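Local coordinates for protein alpha-(N-acetylaminomethylene)succinic acid hydrolase (Mesorhizobium loti, PDB 3KXP) that catalyses the final step of vitamin B6 degradation, hydrolysing (E)-2-(acetamidomethylene)succinate to succinic semialdehyde, acetate, ammonia and carbon dioxide, at residues L87-F95 and E302-D313. Numbering follows the deposited sequence.
Sequences LMIRLSDRF and EITLKAITNFID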
ATOM      1  N   LEU A  87      10.374 -11.226  13.505  1.00 33.69           N
ATOM      2  CA  LEU A  87      10.140 -10.471  12.286  1.00 35.06           C
ATOM      3  C   LEU A  87      11.418  -9.839  11.729  1.00 37.92           C
ATOM      4  O   LEU A  87      11.608  -9.773  10.510  1.00 38.32           O
ATOM      5  CB  LEU A  87       9.097  -9.381  12.542  1.00 31.38           C
ATOM      6  CG  LEU A  87       8.846  -8.440  11.361  1.00 30.58           C
ATOM      7  CD1 LEU A  87       8.395  -9.261  10.155  1.00 28.54           C
ATOM      8  CD2 LEU A  87       7.809  -7.387  11.737  1.00 27.98           C
HETATM    9  N   MSE A  88      12.292  -9.387  12.623  1.00 40.51           N
HETATM   10  CA  MSE A  88      13.540  -8.735  12.233  1.00 43.96           C
HETATM   11  C   MSE A  88      14.548  -9.652  11.565  1.00 43.31           C
HETATM   12  O   MSE A  88      15.202  -9.264  10.598  1.00 41.34           O
HETATM   13  CB  MSE A  88      14.203  -8.098  13.449  1.00 49.46           C
HETATM   14  CG  MSE A  88      13.295  -7.195  14.232  1.00 57.99           C
HETATM   15 SE   MSE A  88      14.222  -6.449  15.729  1.00 71.90          SE
HETATM   16  CE  MSE A  88      14.611  -4.728  14.971  1.00 66.79           C
ATOM     17  N   ILE A  89      14.692 -10.861  12.094  1.00 43.21           N
ATOM     18  CA  ILE A  89      15.636 -11.805  11.525  1.00 44.31           C
ATOM     19  C   ILE A  89      15.370 -11.938  10.028  1.00 43.45           C
ATOM     20  O   ILE A  89      16.293 -12.132   9.242  1.00 42.68           O
ATOM     21  CB  ILE A  89      15.517 -13.190  12.193  1.00 44.47           C
ATOM     22  CG1 ILE A  89      15.944 -13.096  13.657  1.00 46.53           C
ATOM     23  CG2 ILE A  89      16.395 -14.194  11.472  1.00 46.17           C
ATOM     24  CD1 ILE A  89      15.916 -14.419  14.401  1.00 47.48           C
ATOM     25  N   ARG A  90      14.100 -11.803   9.654  1.00 42.92           N
ATOM     26  CA  ARG A  90      13.657 -11.916   8.265  1.00 41.56           C
ATOM     27  C   ARG A  90      14.036 -10.734   7.378  1.00 39.71           C
ATOM     28  O   ARG A  90      14.017 -10.846   6.155  1.00 39.77           O
ATOM     29  CB  ARG A  90      12.136 -12.078   8.221  1.00 44.17           C
ATOM     30  CG  ARG A  90      11.610 -13.417   8.705  1.00 45.85           C
ATOM     31  CD  ARG A  90      11.689 -14.458   7.604  1.00 49.84           C
ATOM     32  NE  ARG A  90      10.909 -15.645   7.931  1.00 53.14           N
ATOM     33  CZ  ARG A  90       9.611 -15.631   8.217  1.00 55.88           C
ATOM     34  NH1 ARG A  90       8.937 -14.490   8.221  1.00 57.39           N
ATOM     35  NH2 ARG A  90       8.982 -16.763   8.503  1.00 58.89           N
ATOM     36  N   LEU A  91      14.369  -9.602   7.984  1.00 37.56           N
ATOM     37  CA  LEU A  91      14.713  -8.419   7.204  1.00 37.97           C
ATOM     38  C   LEU A  91      16.133  -7.931   7.445  1.00 38.98           C
ATOM     39  O   LEU A  91      16.556  -6.943   6.844  1.00 39.16           O
ATOM     40  CB  LEU A  91      13.728  -7.288   7.528  1.00 35.89           C
ATOM     41  CG  LEU A  91      12.259  -7.522   7.157  1.00 34.96           C
ATOM     42  CD1 LEU A  91      11.353  -6.592   7.955  1.00 34.03           C
ATOM     43  CD2 LEU A  91      12.079  -7.316   5.670  1.00 32.11           C
ATOM     44  N   SER A  92      16.856  -8.635   8.315  1.00 41.03           N
ATOM     45  CA  SER A  92      18.230  -8.287   8.695  1.00 43.22           C
ATOM     46  C   SER A  92      19.277  -8.277   7.588  1.00 43.25           C
ATOM     47  O   SER A  92      20.206  -7.468   7.616  1.00 42.25           O
ATOM     48  CB  SER A  92      18.710  -9.213   9.811  1.00 44.68           C
ATOM     49  OG  SER A  92      18.028  -8.932  11.017  1.00 50.86           O
ATOM     50  N   ASP A  93      19.139  -9.182   6.626  1.00 42.97           N
ATOM     51  CA  ASP A  93      20.089  -9.246   5.530  1.00 43.40           C
ATOM     52  C   ASP A  93      20.042  -8.027   4.610  1.00 42.29           C
ATOM     53  O   ASP A  93      21.014  -7.748   3.913  1.00 43.43           O
ATOM     54  CB  ASP A  93      19.867 -10.527   4.718  1.00 45.89           C
ATOM     55  CG  ASP A  93      18.407 -10.957   4.680  1.00 51.50           C
ATOM     56  OD1 ASP A  93      17.552 -10.191   4.179  1.00 51.91           O
ATOM     57  OD2 ASP A  93      18.115 -12.077   5.156  1.00 55.95           O
ATOM     58  N   ARG A  94      18.934  -7.286   4.631  1.00 40.14           N
ATOM     59  CA  ARG A  94      18.771  -6.114   3.763  1.00 37.86           C
ATOM     60  C   ARG A  94      18.664  -4.791   4.518  1.00 35.92           C
ATOM     61  O   ARG A  94      18.871  -3.724   3.936  1.00 36.60           O
ATOM     62  CB  ARG A  94      17.520  -6.275   2.896  1.00 38.50           C
ATOM     63  CG  ARG A  94      17.432  -7.587   2.130  1.00 39.70           C
ATOM     64  CD  ARG A  94      15.975  -7.920   1.824  1.00 39.79           C
ATOM     65  NE  ARG A  94      15.301  -6.776   1.220  1.00 41.26           N
ATOM     66  CZ  ARG A  94      13.985  -6.630   1.130  1.00 39.11           C
ATOM     67  NH1 ARG A  94      13.162  -7.555   1.603  1.00 37.60           N
ATOM     68  NH2 ARG A  94      13.495  -5.536   0.579  1.00 40.29           N
ATOM     69  N   PHE A  95      18.308  -4.852   5.797  1.00 31.81           N
ATOM     70  CA  PHE A  95      18.192  -3.634   6.593  1.00 29.73           C
ATOM     71  C   PHE A  95      18.847  -3.787   7.962  1.00 28.93           C
ATOM     72  O   PHE A  95      19.040  -4.900   8.461  1.00 25.39           O
ATOM     73  CB  PHE A  95      16.725  -3.248   6.859  1.00 29.59           C
ATOM     74  CG  PHE A  95      15.865  -3.153   5.631  1.00 27.97           C
ATOM     75  CD1 PHE A  95      15.261  -4.289   5.099  1.00 25.44           C
ATOM     76  CD2 PHE A  95      15.623  -1.922   5.032  1.00 26.17           C
ATOM     77  CE1 PHE A  95      14.429  -4.201   3.994  1.00 24.47           C
ATOM     78  CE2 PHE A  95      14.791  -1.824   3.922  1.00 26.22           C
ATOM     79  CZ  PHE A  95      14.191  -2.964   3.403  1.00 24.82           C
ATOM     80  N   GLU A 302       3.424 -14.182   8.910  1.00 28.90           N
ATOM     81  CA  GLU A 302       3.687 -14.291   7.477  1.00 30.21           C
ATOM     82  C   GLU A 302       3.039 -13.179   6.676  1.00 29.44           C
ATOM     83  O   GLU A 302       3.716 -12.473   5.923  1.00 30.16           O
ATOM     84  CB  GLU A 302       3.213 -15.641   6.936  1.00 32.52           C
ATOM     85  CG  GLU A 302       3.915 -16.837   7.556  1.00 37.36           C
ATOM     86  CD  GLU A 302       5.427 -16.721   7.497  1.00 41.71           C
ATOM     87  OE1 GLU A 302       5.969 -16.451   6.402  1.00 44.66           O
ATOM     88  OE2 GLU A 302       6.076 -16.903   8.549  1.00 45.40           O
ATOM     89  N   ILE A 303       1.731 -13.018   6.833  1.00 27.32           N
ATOM     90  CA  ILE A 303       1.016 -11.977   6.105  1.00 27.81           C
ATOM     91  C   ILE A 303       1.562 -10.589   6.449  1.00 26.94           C
ATOM     92  O   ILE A 303       1.643  -9.716   5.585  1.00 25.88           O
ATOM     93  CB  ILE A 303      -0.488 -12.039   6.407  1.00 28.02           C
ATOM     94  CG1 ILE A 303      -1.021 -13.432   6.058  1.00 27.46           C
ATOM     95  CG2 ILE A 303      -1.230 -10.978   5.601  1.00 29.26           C
ATOM     96  CD1 ILE A 303      -2.474 -13.645   6.465  1.00 30.14           C
ATOM     97  N   THR A 304       1.955 -10.402   7.708  1.00 26.50           N
ATOM     98  CA  THR A 304       2.508  -9.132   8.168  1.00 26.26           C
ATOM     99  C   THR A 304       3.803  -8.862   7.408  1.00 26.73           C
ATOM    100  O   THR A 304       4.038  -7.756   6.906  1.00 25.77           O
ATOM    101  CB  THR A 304       2.824  -9.169   9.689  1.00 25.93           C
ATOM    102  OG1 THR A 304       1.610  -9.343  10.433  1.00 25.39           O
ATOM    103  CG2 THR A 304       3.494  -7.879  10.128  1.00 25.10           C
ATOM    104  N   LEU A 305       4.645  -9.883   7.330  1.00 27.40           N
ATOM    105  CA  LEU A 305       5.920  -9.766   6.635  1.00 27.72           C
ATOM    106  C   LEU A 305       5.709  -9.408   5.167  1.00 27.20           C
ATOM    107  O   LEU A 305       6.299  -8.452   4.668  1.00 27.91           O
ATOM    108  CB  LEU A 305       6.698 -11.076   6.737  1.00 28.46           C
ATOM    109  CG  LEU A 305       8.012 -11.122   5.959  1.00 30.37           C
ATOM    110  CD1 LEU A 305       8.950 -10.027   6.462  1.00 28.65           C
ATOM    111  CD2 LEU A 305       8.636 -12.501   6.110  1.00 29.92           C
ATOM    112  N   LYS A 306       4.865 -10.176   4.483  1.00 26.02           N
ATOM    113  CA  LYS A 306       4.585  -9.936   3.068  1.00 26.89           C
ATOM    114  C   LYS A 306       4.028  -8.526   2.814  1.00 25.36           C
ATOM    115  O   LYS A 306       4.323  -7.898   1.799  1.00 24.47           O
ATOM    116  CB  LYS A 306       3.597 -10.981   2.548  1.00 28.56           C
ATOM    117  CG  LYS A 306       4.136 -11.845   1.422  1.00 35.96           C
ATOM    118  CD  LYS A 306       4.596 -11.006   0.232  1.00 40.60           C
ATOM    119  CE  LYS A 306       5.059 -11.878  -0.928  1.00 43.57           C
ATOM    120  NZ  LYS A 306       5.494 -11.067  -2.106  1.00 44.62           N
ATOM    121  N   ALA A 307       3.216  -8.039   3.743  1.00 24.88           N
ATOM    122  CA  ALA A 307       2.627  -6.718   3.616  1.00 21.94           C
ATOM    123  C   ALA A 307       3.714  -5.665   3.720  1.00 22.99           C
ATOM    124  O   ALA A 307       3.662  -4.645   3.038  1.00 23.72           O
ATOM    125  CB  ALA A 307       1.596  -6.504   4.699  1.00 20.95           C
ATOM    126  N   ILE A 308       4.700  -5.906   4.577  1.00 22.89           N
ATOM    127  CA  ILE A 308       5.794  -4.955   4.741  1.00 24.12           C
ATOM    128  C   ILE A 308       6.720  -4.966   3.520  1.00 24.29           C
ATOM    129  O   ILE A 308       7.134  -3.911   3.034  1.00 26.13           O
ATOM    130  CB  ILE A 308       6.617  -5.259   6.006  1.00 24.22           C
ATOM    131  CG1 ILE A 308       5.761  -4.994   7.246  1.00 25.66           C
ATOM    132  CG2 ILE A 308       7.870  -4.401   6.028  1.00 24.61           C
ATOM    133  CD1 ILE A 308       6.419  -5.385   8.547  1.00 27.27           C
ATOM    134  N   THR A 309       7.031  -6.152   3.016  1.00 24.37           N
ATOM    135  CA  THR A 309       7.904  -6.252   1.854  1.00 26.23           C
ATOM    136  C   THR A 309       7.197  -5.722   0.611  1.00 26.06           C
ATOM    137  O   THR A 309       7.841  -5.168  -0.267  1.00 29.35           O
ATOM    138  CB  THR A 309       8.390  -7.705   1.616  1.00 24.55           C
ATOM    139  OG1 THR A 309       7.265  -8.581   1.472  1.00 25.43           O
ATOM    140  CG2 THR A 309       9.241  -8.181   2.793  1.00 23.95           C
ATOM    141  N   ASN A 310       5.879  -5.870   0.528  1.00 26.12           N
ATOM    142  CA  ASN A 310       5.166  -5.341  -0.638  1.00 27.87           C
ATOM    143  C   ASN A 310       5.251  -3.818  -0.605  1.00 28.68           C
ATOM    144  O   ASN A 310       5.410  -3.164  -1.637  1.00 30.29           O
ATOM    145  CB  ASN A 310       3.690  -5.750  -0.633  1.00 25.49           C
ATOM    146  CG  ASN A 310       3.473  -7.193  -1.059  1.00 28.38           C
ATOM    147  OD1 ASN A 310       4.242  -7.744  -1.854  1.00 26.47           O
ATOM    148  ND2 ASN A 310       2.407  -7.805  -0.548  1.00 23.58           N
ATOM    149  N   PHE A 311       5.163  -3.272   0.604  1.00 29.05           N
ATOM    150  CA  PHE A 311       5.197  -1.831   0.835  1.00 28.59           C
ATOM    151  C   PHE A 311       6.522  -1.173   0.480  1.00 29.19           C
ATOM    152  O   PHE A 311       6.590  -0.361  -0.439  1.00 29.96           O
ATOM    153  CB  PHE A 311       4.881  -1.539   2.303  1.00 26.80           C
ATOM    154  CG  PHE A 311       4.684  -0.079   2.608  1.00 24.16           C
ATOM    155  CD1 PHE A 311       5.246   0.485   3.748  1.00 22.60           C
ATOM    156  CD2 PHE A 311       3.905   0.722   1.777  1.00 22.54           C
ATOM    157  CE1 PHE A 311       5.034   1.826   4.061  1.00 24.49           C
ATOM    158  CE2 PHE A 311       3.683   2.061   2.075  1.00 22.46           C
ATOM    159  CZ  PHE A 311       4.246   2.620   3.221  1.00 24.01           C
ATOM    160  N   ILE A 312       7.574  -1.529   1.210  1.00 29.30           N
ATOM    161  CA  ILE A 312       8.891  -0.937   0.998  1.00 31.62           C
ATOM    162  C   ILE A 312       9.638  -1.332  -0.286  1.00 31.37           C
ATOM    163  O   ILE A 312      10.499  -0.581  -0.749  1.00 32.05           O
ATOM    164  CB  ILE A 312       9.805  -1.214   2.219  1.00 31.39           C
ATOM    165  CG1 ILE A 312       9.924  -2.720   2.445  1.00 32.45           C
ATOM    166  CG2 ILE A 312       9.220  -0.547   3.469  1.00 31.49           C
ATOM    167  CD1 ILE A 312      10.781  -3.105   3.617  1.00 32.39           C
ATOM    168  N   ASP A 313       9.308  -2.485  -0.867  1.00 30.87           N
ATOM    169  CA  ASP A 313       9.988  -2.931  -2.081  1.00 31.55           C
ATOM    170  C   ASP A 313       9.352  -2.481  -3.396  1.00 32.03           C
ATOM    171  O   ASP A 313       9.964  -2.619  -4.454  1.00 31.84           O
ATOM    172  CB  ASP A 313      10.113  -4.459  -2.106  1.00 31.28           C
ATOM    173  CG  ASP A 313      11.046  -4.990  -1.034  1.00 33.39           C
ATOM    174  OD1 ASP A 313      11.897  -4.213  -0.549  1.00 33.18           O
ATOM    175  OD2 ASP A 313      10.933  -6.190  -0.692  1.00 33.09           O
TER
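Arg-90 lays its side chain across Leu-305 to reach Glu-302, a long, charge-tipped chain suiting this solvent-facing edge. CB lies 4.1 Å from Leu-305 CD2; CG and CD follow the same methyl, the chain bending at chi2, and CZ is 3.9 Å from it. Beyond, NH2 gives Glu-302 OE2 a salt-bridging hydrogen bond of 2.9 Å, nearly straight (162°), in the guanidinium plane and on the syn lone pair, the two flat groups standing 72° apart. Leu-305, its CG anti to the backbone N (chi1 176°), turns CD1 inward, 3.8 Å from Leu-87 CD1 and 4.2 Å from Leu-91 CG. With an alanine here both methyls are gone, which would probably open a gap facing Leu-87 and Leu-91 and leave the aliphatic part of Arg-90 unsupported. Leu-87 CD2 meets Ile-308 CD1 tip to tip at 4.0 Å, branched apolar chains suiting a partly buried seam, while Phe-95 CZ approaches Ile-312 CD1. Arg-94 and Asp-313 form a salt bridge at the far end, NH2 and OD1 modelled doubtfully close. The contact joins helix 85-89 and the following turns to C-terminal helix 301-313 of the alpha/beta hydrolase fold, with Leu-87 on Phe-73 and Phe-95 and Ile-312 on Met-71 of strand 70-74.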